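PDB 1NRF: regulatory protein BlaR1 from Bacillus licheniformis, which probably senses beta-lactam antibiotics outside the cell through its C-terminal penicillin-binding domain, which is acylated on a serine, and relays the signal across the membrane to the cytoplasm. Local coordinates for residues A73-I78 against D174-N179; N82-T87 against T113-K118; L119-G124 against V144-W149. All blocks are in the same frame, centred on the assembly; numbering follows the deposited sequence. Where two conformers were deposited one is given.

Contact 1 (A73-I78 against D174-N179)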
ATOM      1  N   ALA A  73      -1.646  13.387   7.201  1.00 31.58           N
ATOM      2  CA  ALA A  73      -1.216  14.725   6.806  1.00 32.69           C
ATOM      3  C   ALA A  73      -2.398  15.633   6.465  1.00 35.22           C
ATOM      4  O   ALA A  73      -2.426  16.808   6.848  1.00 37.21           O
ATOM      5  CB  ALA A  73      -0.265  14.637   5.623  1.00 31.22           C
ATOM      6  N   LEU A  74      -3.368  15.091   5.739  1.00 35.36           N
ATOM      7  CA  LEU A  74      -4.553  15.851   5.364  1.00 37.75           C
ATOM      8  C   LEU A  74      -5.407  16.155   6.599  1.00 38.94           C
ATOM      9  O   LEU A  74      -5.827  17.293   6.821  1.00 39.38           O
ATOM     10  CB  LEU A  74      -5.380  15.060   4.344  1.00 36.40           C
ATOM     11  CG  LEU A  74      -4.746  14.884   2.963  1.00 36.45           C
ATOM     12  CD1 LEU A  74      -5.562  13.894   2.134  1.00 33.81           C
ATOM     13  CD2 LEU A  74      -4.657  16.255   2.270  1.00 35.51           C
ATOM     14  N   GLU A  75      -5.659  15.123   7.395  1.00 39.96           N
ATOM     15  CA  GLU A  75      -6.456  15.247   8.608  1.00 40.19           C
ATOM     16  C   GLU A  75      -5.899  16.263   9.597  1.00 41.66           C
ATOM     17  O   GLU A  75      -6.649  16.820  10.399  1.00 42.46           O
ATOM     18  CB  GLU A  75      -6.564  13.883   9.290  1.00 39.34           C
ATOM     19  CG  GLU A  75      -7.688  13.016   8.759  1.00 37.33           C
ATOM     20  CD  GLU A  75      -9.044  13.555   9.157  1.00 37.67           C
ATOM     21  OE1 GLU A  75      -9.242  13.804  10.369  1.00 37.87           O
ATOM     22  OE2 GLU A  75      -9.911  13.726   8.273  1.00 37.40           O
ATOM     23  N   SER A  76      -4.588  16.493   9.538  1.00 42.32           N
ATOM     24  CA  SER A  76      -3.911  17.434  10.429  1.00 42.94           C
ATOM     25  C   SER A  76      -3.874  18.856   9.874  1.00 43.22           C
ATOM     26  O   SER A  76      -3.560  19.803  10.594  1.00 41.67           O
ATOM     27  CB  SER A  76      -2.474  16.976  10.691  1.00 42.66           C
ATOM     28  OG  SER A  76      -2.437  15.899  11.605  1.00 43.78           O
ATOM     29  N   GLY A  77      -4.190  18.996   8.593  1.00 43.04           N
ATOM     30  CA  GLY A  77      -4.162  20.304   7.976  1.00 42.94           C
ATOM     31  C   GLY A  77      -2.778  20.625   7.446  1.00 44.28           C
ATOM     32  O   GLY A  77      -2.538  21.732   6.953  1.00 45.92           O
ATOM     33  N   ILE A  78      -1.859  19.664   7.545  1.00 44.01           N
ATOM     34  CA  ILE A  78      -0.491  19.856   7.055  1.00 43.35           C
ATOM     35  C   ILE A  78      -0.491  20.136   5.552  1.00 42.06           C
ATOM     36  O   ILE A  78       0.400  20.812   5.040  1.00 41.02           O
ATOM     37  CB  ILE A  78       0.394  18.617   7.339  1.00 43.10           C
ATOM     38  CG1 ILE A  78       0.446  18.349   8.844  1.00 44.62           C
ATOM     39  CG2 ILE A  78       1.800  18.844   6.813  1.00 44.22           C
ATOM     40  CD1 ILE A  78       0.868  19.545   9.680  1.00 42.61           C
ATOM     41  N   ASP A 174     -13.795   6.840  10.286  1.00 40.42           N
ATOM     42  CA  ASP A 174     -14.495   8.114  10.353  1.00 41.51           C
ATOM     43  C   ASP A 174     -13.617   9.362  10.248  1.00 41.80           C
ATOM     44  O   ASP A 174     -13.515  10.149  11.192  1.00 41.31           O
ATOM     45  CB  ASP A 174     -15.318   8.163  11.640  1.00 42.61           C
ATOM     46  CG  ASP A 174     -16.207   9.378  11.716  1.00 44.72           C
ATOM     47  OD1 ASP A 174     -16.766   9.776  10.670  1.00 45.33           O
ATOM     48  OD2 ASP A 174     -16.354   9.931  12.824  1.00 47.93           O
ATOM     49  N   PHE A 175     -12.975   9.527   9.097  1.00 41.39           N
ATOM     50  CA  PHE A 175     -12.137  10.690   8.840  1.00 40.38           C
ATOM     51  C   PHE A 175     -12.972  11.605   7.956  1.00 40.18           C
ATOM     52  O   PHE A 175     -13.984  11.178   7.412  1.00 39.28           O
ATOM     53  CB  PHE A 175     -10.853  10.287   8.105  1.00 39.52           C
ATOM     54  CG  PHE A 175      -9.844   9.584   8.977  1.00 38.45           C
ATOM     55  CD1 PHE A 175      -9.377  10.185  10.142  1.00 37.89           C
ATOM     56  CD2 PHE A 175      -9.359   8.322   8.630  1.00 36.33           C
ATOM     57  CE1 PHE A 175      -8.444   9.543  10.954  1.00 40.09           C
ATOM     58  CE2 PHE A 175      -8.430   7.672   9.428  1.00 37.42           C
ATOM     59  CZ  PHE A 175      -7.968   8.285  10.599  1.00 38.86           C
ATOM     60  N   LYS A 176     -12.565  12.860   7.812  1.00 42.13           N
ATOM     61  CA  LYS A 176     -13.328  13.771   6.967  1.00 43.96           C
ATOM     62  C   LYS A 176     -13.487  13.121   5.587  1.00 44.23           C
ATOM     63  O   LYS A 176     -12.507  12.692   4.964  1.00 43.99           O
ATOM     64  CB  LYS A 176     -12.625  15.134   6.868  1.00 43.58           C
ATOM     65  CG  LYS A 176     -12.642  15.932   8.178  1.00 46.14           C
ATOM     66  CD  LYS A 176     -11.914  17.278   8.061  1.00 47.37           C
ATOM     67  CE  LYS A 176     -10.398  17.106   7.925  1.00 48.12           C
ATOM     68  NZ  LYS A 176      -9.661  18.391   7.655  1.00 46.83           N
ATOM     69  N   GLN A 177     -14.735  13.020   5.139  1.00 44.19           N
ATOM     70  CA  GLN A 177     -15.065  12.415   3.855  1.00 45.54           C
ATOM     71  C   GLN A 177     -14.169  12.950   2.736  1.00 44.95           C
ATOM     72  O   GLN A 177     -13.753  12.207   1.844  1.00 43.25           O
ATOM     73  CB  GLN A 177     -16.534  12.689   3.541  1.00 47.95           C
ATOM     74  CG  GLN A 177     -16.944  12.402   2.116  1.00 52.97           C
ATOM     75  CD  GLN A 177     -18.147  13.227   1.693  1.00 55.34           C
ATOM     76  OE1 GLN A 177     -19.268  13.009   2.165  1.00 56.32           O
ATOM     77  NE2 GLN A 177     -17.915  14.196   0.804  1.00 56.24           N
ATOM     78  N   SER A 178     -13.863  14.240   2.810  1.00 43.21           N
ATOM     79  CA  SER A 178     -13.024  14.908   1.825  1.00 42.68           C
ATOM     80  C   SER A 178     -11.602  14.358   1.698  1.00 40.68           C
ATOM     81  O   SER A 178     -11.080  14.225   0.591  1.00 41.69           O
ATOM     82  CB  SER A 178     -12.952  16.404   2.148  1.00 44.19           C
ATOM     83  OG  SER A 178     -12.062  17.080   1.275  1.00 47.87           O
ATOM     84  N   ASN A 179     -10.969  14.047   2.821  1.00 38.10           N
ATOM     85  CA  ASN A 179      -9.605  13.538   2.788  1.00 37.43           C
ATOM     86  C   ASN A 179      -9.518  12.116   2.240  1.00 39.13           C
ATOM     87  O   ASN A 179      -8.565  11.777   1.534  1.00 39.12           O
ATOM     88  CB  ASN A 179      -8.993  13.620   4.181  1.00 35.93           C
ATOM     89  CG  ASN A 179      -9.004  15.037   4.725  1.00 36.46           C
ATOM     90  OD1 ASN A 179      -8.800  15.992   3.984  1.00 36.17           O
ATOM     91  ND2 ASN A 179      -9.232  15.178   6.022  1.00 36.86           N
TER
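A bend at chi2 (-70°) curls the side chain of E75 off its helix and sets the carboxylate against the main chain of K176 and the amide of N179, whose own CG lies beside its backbone N, anti to the carbonyl carbon. One oxygen of the glutamate does the work. E75 OE2 takes K176 N at 2.8 Å on its syn side, and N179 ND2 at 2.8 Å. The amide donor stands 43° above the carboxylate plane, and the two donors come from opposite faces of that plane. Carboxylate and amide are turned steeply against each other, yet OE2 lies almost exactly in the plane of the N179 amide.

The F175 ring and the methylenes of K176 flank the carboxylate. The carboxyl carbon CD of E75 comes to 3.5 Å from CD1 of the F175 ring, which meets it obliquely and also touches L71 and I180. K176 runs its aliphatic chain past OE2, with CE at 3.4 Å, while its NZ stays 4.7 Å from that oxygen, too far for a salt bridge. Deeper in, L74 and N179 lie alongside one another, pointing opposite ways, with L74 CB 3.6 Å from N179 OD1.

The contact thus joins the C-terminal end of helix 66-76, closed by a Schellman motif at G77, to the start of helix 177-187, for which K176 is the N-cap residue. Negative charge on E75 would probably be favoured here: two N-H donors, a lysine nearby and the amino end of a helix should all help to stabilise the carboxylate.

Contact 2 (N82-T87 against T113-K118)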
ATOM      1  N   ASN A  82      -6.120  21.245  -2.400  1.00 57.63           N
ATOM      2  CA  ASN A  82      -5.686  22.336  -3.267  1.00 58.19           C
ATOM      3  C   ASN A  82      -4.204  22.678  -3.167  1.00 57.97           C
ATOM      4  O   ASN A  82      -3.538  22.844  -4.188  1.00 58.49           O
ATOM      5  CB  ASN A  82      -6.527  23.578  -2.975  1.00 59.33           C
ATOM      6  CG  ASN A  82      -8.002  23.252  -2.824  1.00 61.89           C
ATOM      7  OD1 ASN A  82      -8.596  22.592  -3.682  1.00 62.38           O
ATOM      8  ND2 ASN A  82      -8.602  23.711  -1.729  1.00 62.26           N
ATOM      9  N   ASP A  83      -3.682  22.795  -1.949  1.00 56.54           N
ATOM     10  CA  ASP A  83      -2.265  23.109  -1.784  1.00 56.87           C
ATOM     11  C   ASP A  83      -1.495  21.984  -1.094  1.00 54.97           C
ATOM     12  O   ASP A  83      -1.604  21.783   0.114  1.00 53.40           O
ATOM     13  CB  ASP A  83      -2.083  24.411  -0.995  1.00 58.26           C
ATOM     14  CG  ASP A  83      -0.624  24.846  -0.910  1.00 60.69           C
ATOM     15  OD1 ASP A  83      -0.338  25.821  -0.179  1.00 62.24           O
ATOM     16  OD2 ASP A  83       0.239  24.221  -1.572  1.00 60.78           O
ATOM     17  N   SER A  84      -0.720  21.245  -1.874  1.00 54.30           N
ATOM     18  CA  SER A  84       0.079  20.155  -1.332  1.00 53.66           C
ATOM     19  C   SER A  84       1.468  20.240  -1.941  1.00 52.70           C
ATOM     20  O   SER A  84       2.290  19.345  -1.760  1.00 50.84           O
ATOM     21  CB  SER A  84      -0.552  18.799  -1.668  1.00 53.44           C
ATOM     22  OG  SER A  84      -0.537  18.557  -3.065  1.00 51.53           O
ATOM     23  N   HIS A  85       1.716  21.330  -2.665  1.00 53.04           N
ATOM     24  CA  HIS A  85       3.005  21.551  -3.312  1.00 52.87           C
ATOM     25  C   HIS A  85       4.120  21.644  -2.280  1.00 51.93           C
ATOM     26  O   HIS A  85       3.924  22.165  -1.185  1.00 51.83           O
ATOM     27  CB  HIS A  85       2.971  22.827  -4.163  1.00 53.60           C
ATOM     28  CG  HIS A  85       4.232  23.063  -4.935  1.00 55.05           C
ATOM     29  ND1 HIS A  85       5.347  23.652  -4.378  1.00 56.30           N
ATOM     30  CD2 HIS A  85       4.575  22.728  -6.201  1.00 54.87           C
ATOM     31  CE1 HIS A  85       6.324  23.667  -5.266  1.00 56.32           C
ATOM     32  NE2 HIS A  85       5.883  23.111  -6.380  1.00 56.58           N
ATOM     33  N   MET A  86       5.294  21.140  -2.641  1.00 51.22           N
ATOM     34  CA  MET A  86       6.431  21.139  -1.735  1.00 51.78           C
ATOM     35  C   MET A  86       7.726  21.230  -2.545  1.00 53.29           C
ATOM     36  O   MET A  86       8.156  20.250  -3.158  1.00 53.26           O
ATOM     37  CB  MET A  86       6.396  19.845  -0.906  1.00 49.91           C
ATOM     38  CG  MET A  86       7.326  19.791   0.290  1.00 48.53           C
ATOM     39  SD  MET A  86       7.220  18.217   1.198  1.00 43.79           S
ATOM     40  CE  MET A  86       5.609  18.351   1.949  1.00 44.28           C
ATOM     41  N   THR A  87       8.340  22.409  -2.563  1.00 55.14           N
ATOM     42  CA  THR A  87       9.588  22.600  -3.302  1.00 56.16           C
ATOM     43  C   THR A  87      10.674  21.692  -2.739  1.00 56.68           C
ATOM     44  O   THR A  87      10.727  21.438  -1.535  1.00 55.34           O
ATOM     45  CB  THR A  87      10.083  24.072  -3.229  1.00 57.02           C
ATOM     46  OG1 THR A  87       9.118  24.933  -3.851  1.00 56.53           O
ATOM     47  CG2 THR A  87      11.427  24.227  -3.939  1.00 55.54           C
ATOM     48  N   THR A 113       9.870   9.553  -1.640  1.00 36.37           N
ATOM     49  CA  THR A 113       9.975   9.376  -0.203  1.00 34.31           C
ATOM     50  C   THR A 113      10.175  10.635   0.614  1.00 33.56           C
ATOM     51  O   THR A 113       9.506  10.802   1.634  1.00 31.88           O
ATOM     52  CB  THR A 113      11.099   8.379   0.126  1.00 34.13           C
ATOM     53  OG1 THR A 113      10.788   7.109  -0.467  1.00 35.32           O
ATOM     54  CG2 THR A 113      11.236   8.199   1.632  1.00 35.94           C
ATOM     55  N   TRP A 114      11.070  11.527   0.179  1.00 32.93           N
ATOM     56  CA  TRP A 114      11.323  12.744   0.952  1.00 32.06           C
ATOM     57  C   TRP A 114      10.074  13.574   1.216  1.00 31.97           C
ATOM     58  O   TRP A 114       9.963  14.219   2.257  1.00 31.50           O
ATOM     59  CB  TRP A 114      12.411  13.619   0.297  1.00 31.56           C
ATOM     60  CG  TRP A 114      12.080  14.246  -1.046  1.00 30.22           C
ATOM     61  CD1 TRP A 114      12.538  13.845  -2.266  1.00 29.19           C
ATOM     62  CD2 TRP A 114      11.308  15.433  -1.278  1.00 26.75           C
ATOM     63  NE1 TRP A 114      12.114  14.712  -3.239  1.00 30.49           N
ATOM     64  CE2 TRP A 114      11.357  15.697  -2.661  1.00 27.44           C
ATOM     65  CE3 TRP A 114      10.583  16.303  -0.448  1.00 27.84           C
ATOM     66  CZ2 TRP A 114      10.711  16.800  -3.241  1.00 27.39           C
ATOM     67  CZ3 TRP A 114       9.937  17.404  -1.026  1.00 25.36           C
ATOM     68  CH2 TRP A 114      10.009  17.639  -2.410  1.00 27.03           C
ATOM     69  N   TYR A 115       9.124  13.536   0.287  1.00 33.51           N
ATOM     70  CA  TYR A 115       7.880  14.296   0.429  1.00 34.42           C
ATOM     71  C   TYR A 115       7.072  13.887   1.661  1.00 35.17           C
ATOM     72  O   TYR A 115       6.653  14.733   2.450  1.00 33.43           O
ATOM     73  CB  TYR A 115       7.021  14.125  -0.825  1.00 34.06           C
ATOM     74  CG  TYR A 115       5.716  14.886  -0.788  1.00 33.56           C
ATOM     75  CD1 TYR A 115       4.640  14.428  -0.033  1.00 30.87           C
ATOM     76  CD2 TYR A 115       5.566  16.082  -1.499  1.00 31.58           C
ATOM     77  CE1 TYR A 115       3.452  15.143   0.012  1.00 32.50           C
ATOM     78  CE2 TYR A 115       4.386  16.798  -1.461  1.00 27.63           C
ATOM     79  CZ  TYR A 115       3.335  16.328  -0.708  1.00 30.93           C
ATOM     80  OH  TYR A 115       2.159  17.039  -0.677  1.00 34.12           O
ATOM     81  N   PHE A 116       6.843  12.587   1.811  1.00 36.48           N
ATOM     82  CA  PHE A 116       6.079  12.085   2.944  1.00 38.37           C
ATOM     83  C   PHE A 116       6.902  12.128   4.223  1.00 39.37           C
ATOM     84  O   PHE A 116       6.358  12.315   5.313  1.00 39.50           O
ATOM     85  CB  PHE A 116       5.572  10.663   2.655  1.00 37.56           C
ATOM     86  CG  PHE A 116       4.648  10.592   1.466  1.00 36.56           C
ATOM     87  CD1 PHE A 116       5.162  10.496   0.169  1.00 36.41           C
ATOM     88  CD2 PHE A 116       3.269  10.729   1.631  1.00 34.07           C
ATOM     89  CE1 PHE A 116       4.312  10.549  -0.943  1.00 34.57           C
ATOM     90  CE2 PHE A 116       2.414  10.782   0.528  1.00 34.50           C
ATOM     91  CZ  PHE A 116       2.937  10.694  -0.762  1.00 33.08           C
ATOM     92  N   GLN A 117       8.214  11.976   4.084  1.00 40.61           N
ATOM     93  CA  GLN A 117       9.114  12.027   5.231  1.00 40.21           C
ATOM     94  C   GLN A 117       9.055  13.407   5.885  1.00 42.17           C
ATOM     95  O   GLN A 117       8.880  13.528   7.099  1.00 43.45           O
ATOM     96  CB  GLN A 117      10.544  11.729   4.784  1.00 38.91           C
ATOM     97  CG  GLN A 117      11.099  10.414   5.298  1.00 35.95           C
ATOM     98  CD  GLN A 117      12.407  10.038   4.629  1.00 35.67           C
ATOM     99  OE1 GLN A 117      13.155   9.196   5.127  1.00 37.53           O
ATOM    100  NE2 GLN A 117      12.685  10.652   3.485  1.00 33.80           N
ATOM    101  N   LYS A 118       9.203  14.450   5.078  1.00 42.72           N
ATOM    102  CA  LYS A 118       9.161  15.798   5.612  1.00 44.17           C
ATOM    103  C   LYS A 118       7.739  16.097   6.059  1.00 45.00           C
ATOM    104  O   LYS A 118       7.485  17.076   6.763  1.00 45.49           O
ATOM    105  CB  LYS A 118       9.634  16.807   4.556  1.00 46.64           C
ATOM    106  CG  LYS A 118      11.077  16.549   4.065  1.00 49.29           C
ATOM    107  CD  LYS A 118      11.803  17.822   3.574  1.00 51.25           C
ATOM    108  CE  LYS A 118      11.195  18.426   2.309  1.00 52.25           C
ATOM    109  NZ  LYS A 118      11.968  19.612   1.804  1.00 51.75           N
TER
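This is a Met-aromatic contact: M86, in the loop that follows helix 66-76, lays its thioether between Y115 and W114 on helix 113-123. CG of M86 is anti to its backbone N (chi1 -168°), and the chain then bends at its last torsion, bringing the methyl CE over the centre of the Y115 face, 4.0 Å from the ring centroid. SD also lies over the Y115 face, farther from the centre, and meets W114 obliquely, 3.6 Å from CZ3. K118 CE lies 4.1 Å from M86 SD. At the indole edge, near its plane, M86 O lies 3.3 Å from W114 CH2, while W114 NE1 donates to W98 O and Y93 stacks on the ring.

Within the helical part of this penicillin-binding, beta-lactamase-like fold, the loop is thereby laid along one flank of helix 113-123, with L104 and A107 of helix 104-110 also packed on Y115. The polar tie is Y115 OH, which donates to S84 O at 2.6 Å. The hydroxyl arrives in the carbonyl plane, on a lone pair, with a C=O...donor angle of 133°. S84 O also lies at the edge of the tyrosine ring whose face M86 covers, in its plane.

Contact 3 (L119-G124 against V144-W149); sequences LDRQIG and VPADYW
D120 OD2 is gripped by Y148 OH, which donates to it at 2.6 Å, and by a water that donates to it at 2.7 Å. The tyrosine hydroxyl comes in from well above the carboxylate plane, 62° out of it, although ring and carboxylate are themselves turned only 25° apart. The other oxygen, OD1, is held by S69 OG of helix 66-76, so both ends of the carboxylate are engaged.

The water ties the aspartate to the loop. Its second hydrogen goes to P145 O at 2.8 Å; a further bond, accepted from W149 NE1 at 3.0 Å, is uncertain because that tryptophan is modelled in two conformers. Direct contact is modest: D120 CB stands 3.8 Å from P145 O, and R121 stretches out from CG to NE so that NH2 passes A146 CB at 3.6 Å.

The residues 144-149 are thus fastened to the last turns of helix 113-123 near the presumed acylation site: the side chain of W149 lies about 5 Å from that of S63 and touches K66. With three donors on a buried carboxylate, D120 is probably ionised, and the water, donating to both D120 OD2 and P145 O, links two acceptors that could not bond directly.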
ATOM      1  N   LEU A 119       6.818  15.228   5.657  1.00 44.49           N
ATOM      2  CA  LEU A 119       5.409  15.363   6.011  1.00 44.40           C
ATOM      3  C   LEU A 119       5.215  14.722   7.383  1.00 44.97           C
ATOM      4  O   LEU A 119       4.477  15.237   8.222  1.00 45.64           O
ATOM      5  CB  LEU A 119       4.550  14.648   4.963  1.00 45.03           C
ATOM      6  CG  LEU A 119       3.249  15.279   4.453  1.00 43.82           C
ATOM      7  CD1 LEU A 119       3.472  16.730   4.069  1.00 41.88           C
ATOM      8  CD2 LEU A 119       2.750  14.480   3.257  1.00 41.90           C
ATOM      9  N   ASP A 120       5.899  13.600   7.604  1.00 44.82           N
ATOM     10  CA  ASP A 120       5.830  12.865   8.867  1.00 44.87           C
ATOM     11  C   ASP A 120       6.561  13.605   9.986  1.00 43.92           C
ATOM     12  O   ASP A 120       6.185  13.509  11.155  1.00 42.14           O
ATOM     13  CB  ASP A 120       6.437  11.457   8.704  1.00 47.23           C
ATOM     14  CG  ASP A 120       5.470  10.459   8.056  1.00 50.16           C
ATOM     15  OD1 ASP A 120       4.391  10.877   7.579  1.00 52.05           O
ATOM     16  OD2 ASP A 120       5.794   9.248   8.021  1.00 49.60           O
ATOM     17  N   ARG A 121       7.611  14.335   9.620  1.00 43.62           N
ATOM     18  CA  ARG A 121       8.399  15.096  10.586  1.00 43.96           C
ATOM     19  C   ARG A 121       7.648  16.317  11.105  1.00 43.56           C
ATOM     20  O   ARG A 121       7.871  16.758  12.235  1.00 43.14           O
ATOM     21  CB  ARG A 121       9.724  15.536   9.953  1.00 46.58           C
ATOM     22  CG  ARG A 121      10.701  14.391   9.689  1.00 49.62           C
ATOM     23  CD  ARG A 121      11.605  14.685   8.500  1.00 52.83           C
ATOM     24  NE  ARG A 121      12.634  13.661   8.307  1.00 53.46           N
ATOM     25  CZ  ARG A 121      13.386  13.560   7.215  1.00 53.21           C
ATOM     26  NH1 ARG A 121      13.219  14.415   6.214  1.00 53.64           N
ATOM     27  NH2 ARG A 121      14.324  12.624   7.133  1.00 54.74           N
ATOM     28  N   GLN A 122       6.753  16.859  10.282  1.00 42.73           N
ATOM     29  CA  GLN A 122       5.985  18.029  10.679  1.00 43.58           C
ATOM     30  C   GLN A 122       4.954  17.614  11.730  1.00 43.76           C
ATOM     31  O   GLN A 122       4.628  18.381  12.641  1.00 42.61           O
ATOM     32  CB  GLN A 122       5.287  18.648   9.458  1.00 45.40           C
ATOM     33  CG  GLN A 122       4.867  20.107   9.648  1.00 49.81           C
ATOM     34  CD  GLN A 122       4.289  20.755   8.380  1.00 51.62           C
ATOM     35  OE1 GLN A 122       4.830  20.598   7.276  1.00 51.52           O
ATOM     36  NE2 GLN A 122       3.195  21.499   8.542  1.00 50.03           N
ATOM     37  N   ILE A 123       4.459  16.386  11.613  1.00 43.40           N
ATOM     38  CA  ILE A 123       3.465  15.881  12.549  1.00 41.87           C
ATOM     39  C   ILE A 123       4.085  15.442  13.878  1.00 40.68           C
ATOM     40  O   ILE A 123       3.480  15.614  14.935  1.00 40.57           O
ATOM     41  CB  ILE A 123       2.665  14.722  11.908  1.00 41.76           C
ATOM     42  CG1 ILE A 123       1.922  15.252  10.681  1.00 42.36           C
ATOM     43  CG2 ILE A 123       1.671  14.136  12.903  1.00 39.15           C
ATOM     44  CD1 ILE A 123       1.142  14.204   9.927  1.00 43.75           C
ATOM     45  N   GLY A 124       5.289  14.881  13.826  1.00 40.73           N
ATOM     46  CA  GLY A 124       5.956  14.456  15.049  1.00 40.39           C
ATOM     47  C   GLY A 124       5.683  13.039  15.530  1.00 40.60           C
ATOM     48  O   GLY A 124       4.610  12.481  15.287  1.00 39.99           O
ATOM     49  N   VAL A 144      11.905   5.924  14.358  1.00 41.13           N
ATOM     50  CA  VAL A 144      12.085   7.361  14.212  1.00 41.52           C
ATOM     51  C   VAL A 144      11.204   7.825  13.046  1.00 41.88           C
ATOM     52  O   VAL A 144      11.035   7.111  12.046  1.00 41.26           O
ATOM     53  CB  VAL A 144      13.570   7.728  13.955  1.00 41.77           C
ATOM     54  CG1 VAL A 144      14.427   7.231  15.114  1.00 38.30           C
ATOM     55  CG2 VAL A 144      14.048   7.132  12.634  1.00 40.18           C
ATOM     56  N   PRO A 145      10.625   9.026  13.165  1.00 41.05           N
ATOM     57  CA  PRO A 145       9.752   9.583  12.129  1.00 40.97           C
ATOM     58  C   PRO A 145      10.223   9.436  10.696  1.00 40.52           C
ATOM     59  O   PRO A 145       9.412   9.279   9.783  1.00 41.18           O
ATOM     60  CB  PRO A 145       9.592  11.053  12.550  1.00 42.26           C
ATOM     61  CG  PRO A 145      10.726  11.293  13.514  1.00 42.48           C
ATOM     62  CD  PRO A 145      10.843  10.000  14.247  1.00 41.58           C
ATOM     63  N   ALA A 146      11.533   9.457  10.498  1.00 39.77           N
ATOM     64  CA  ALA A 146      12.091   9.366   9.160  1.00 39.26           C
ATOM     65  C   ALA A 146      11.986   8.013   8.465  1.00 39.86           C
ATOM     66  O   ALA A 146      11.891   7.965   7.240  1.00 38.90           O
ATOM     67  CB  ALA A 146      13.544   9.822   9.180  1.00 37.93           C
ATOM     68  N   ASP A 147      11.987   6.915   9.215  1.00 40.53           N
ATOM     69  CA  ASP A 147      11.943   5.611   8.553  1.00 42.35           C
ATOM     70  C   ASP A 147      11.222   4.433   9.212  1.00 40.58           C
ATOM     71  O   ASP A 147      11.449   3.289   8.824  1.00 39.35           O
ATOM     72  CB  ASP A 147      13.379   5.181   8.212  1.00 46.01           C
ATOM     73  CG  ASP A 147      14.430   5.941   9.013  1.00 48.19           C
ATOM     74  OD1 ASP A 147      14.605   7.154   8.768  1.00 49.92           O
ATOM     75  OD2 ASP A 147      15.083   5.329   9.886  1.00 49.88           O
ATOM     76  N   TYR A 148      10.355   4.700  10.183  1.00 40.90           N
ATOM     77  CA  TYR A 148       9.634   3.631  10.882  1.00 38.68           C
ATOM     78  C   TYR A 148       8.906   2.666   9.958  1.00 39.75           C
ATOM     79  O   TYR A 148       8.716   1.495  10.294  1.00 39.11           O
ATOM     80  CB  TYR A 148       8.614   4.215  11.870  1.00 34.73           C
ATOM     81  CG  TYR A 148       7.578   5.151  11.265  1.00 32.07           C
ATOM     82  CD1 TYR A 148       7.884   6.479  10.989  1.00 31.62           C
ATOM     83  CD2 TYR A 148       6.274   4.714  11.018  1.00 30.76           C
ATOM     84  CE1 TYR A 148       6.919   7.356  10.487  1.00 30.77           C
ATOM     85  CE2 TYR A 148       5.304   5.573  10.519  1.00 27.70           C
ATOM     86  CZ  TYR A 148       5.628   6.893  10.255  1.00 32.55           C
ATOM     87  OH  TYR A 148       4.668   7.750   9.754  1.00 34.27           O
ATOM     88  N   TRP A 149       8.509   3.175   8.797  0.70 39.33           N
ATOM     89  CA  TRP A 149       7.778   2.401   7.806  0.70 39.74           C
ATOM     90  C   TRP A 149       8.691   1.748   6.775  0.70 39.82           C
ATOM     91  O   TRP A 149       8.218   1.169   5.791  0.70 40.07           O
ATOM     92  CB  TRP A 149       6.770   3.312   7.100  0.70 39.24           C
ATOM     93  CG  TRP A 149       7.378   4.595   6.673  0.70 39.32           C
ATOM     94  CD1 TRP A 149       7.579   5.702   7.441  0.70 39.76           C
ATOM     95  CD2 TRP A 149       7.954   4.881   5.395  0.70 41.46           C
ATOM     96  NE1 TRP A 149       8.250   6.664   6.725  0.70 40.45           N
ATOM     97  CE2 TRP A 149       8.493   6.188   5.465  0.70 41.15           C
ATOM     98  CE3 TRP A 149       8.069   4.160   4.197  0.70 40.60           C
ATOM     99  CZ2 TRP A 149       9.139   6.791   4.381  0.70 41.66           C
ATOM    100  CZ3 TRP A 149       8.710   4.758   3.118  0.70 40.85           C
ATOM    101  CH2 TRP A 149       9.238   6.063   3.219  0.70 42.58           C
TER
HETATM  102  O   HOH W   1       8.322   9.604   7.182  0.70 11.29           O

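The three contacts sit in the helical part of the sensor domain, with centres 13 to 17 Å apart. Contact 1 pairs segments far apart along the chain, and contacts 2 and 3 follow one another inside the loop it closes. Helix 113-123 is the common element: its first half serves contact 2 and its second half contact 3, and they meet where M86 CE touches L119 CD1. Contact 1 joins in through A73 and I78, which pack on L119, Q122 and I123. Helix 66-76, at whose start K66 lies, therefore backs onto helix 113-123. Contact 3 lies beside the presumed acylation site around S63, while contact 1 lies at the C-terminal end of helix 66-76.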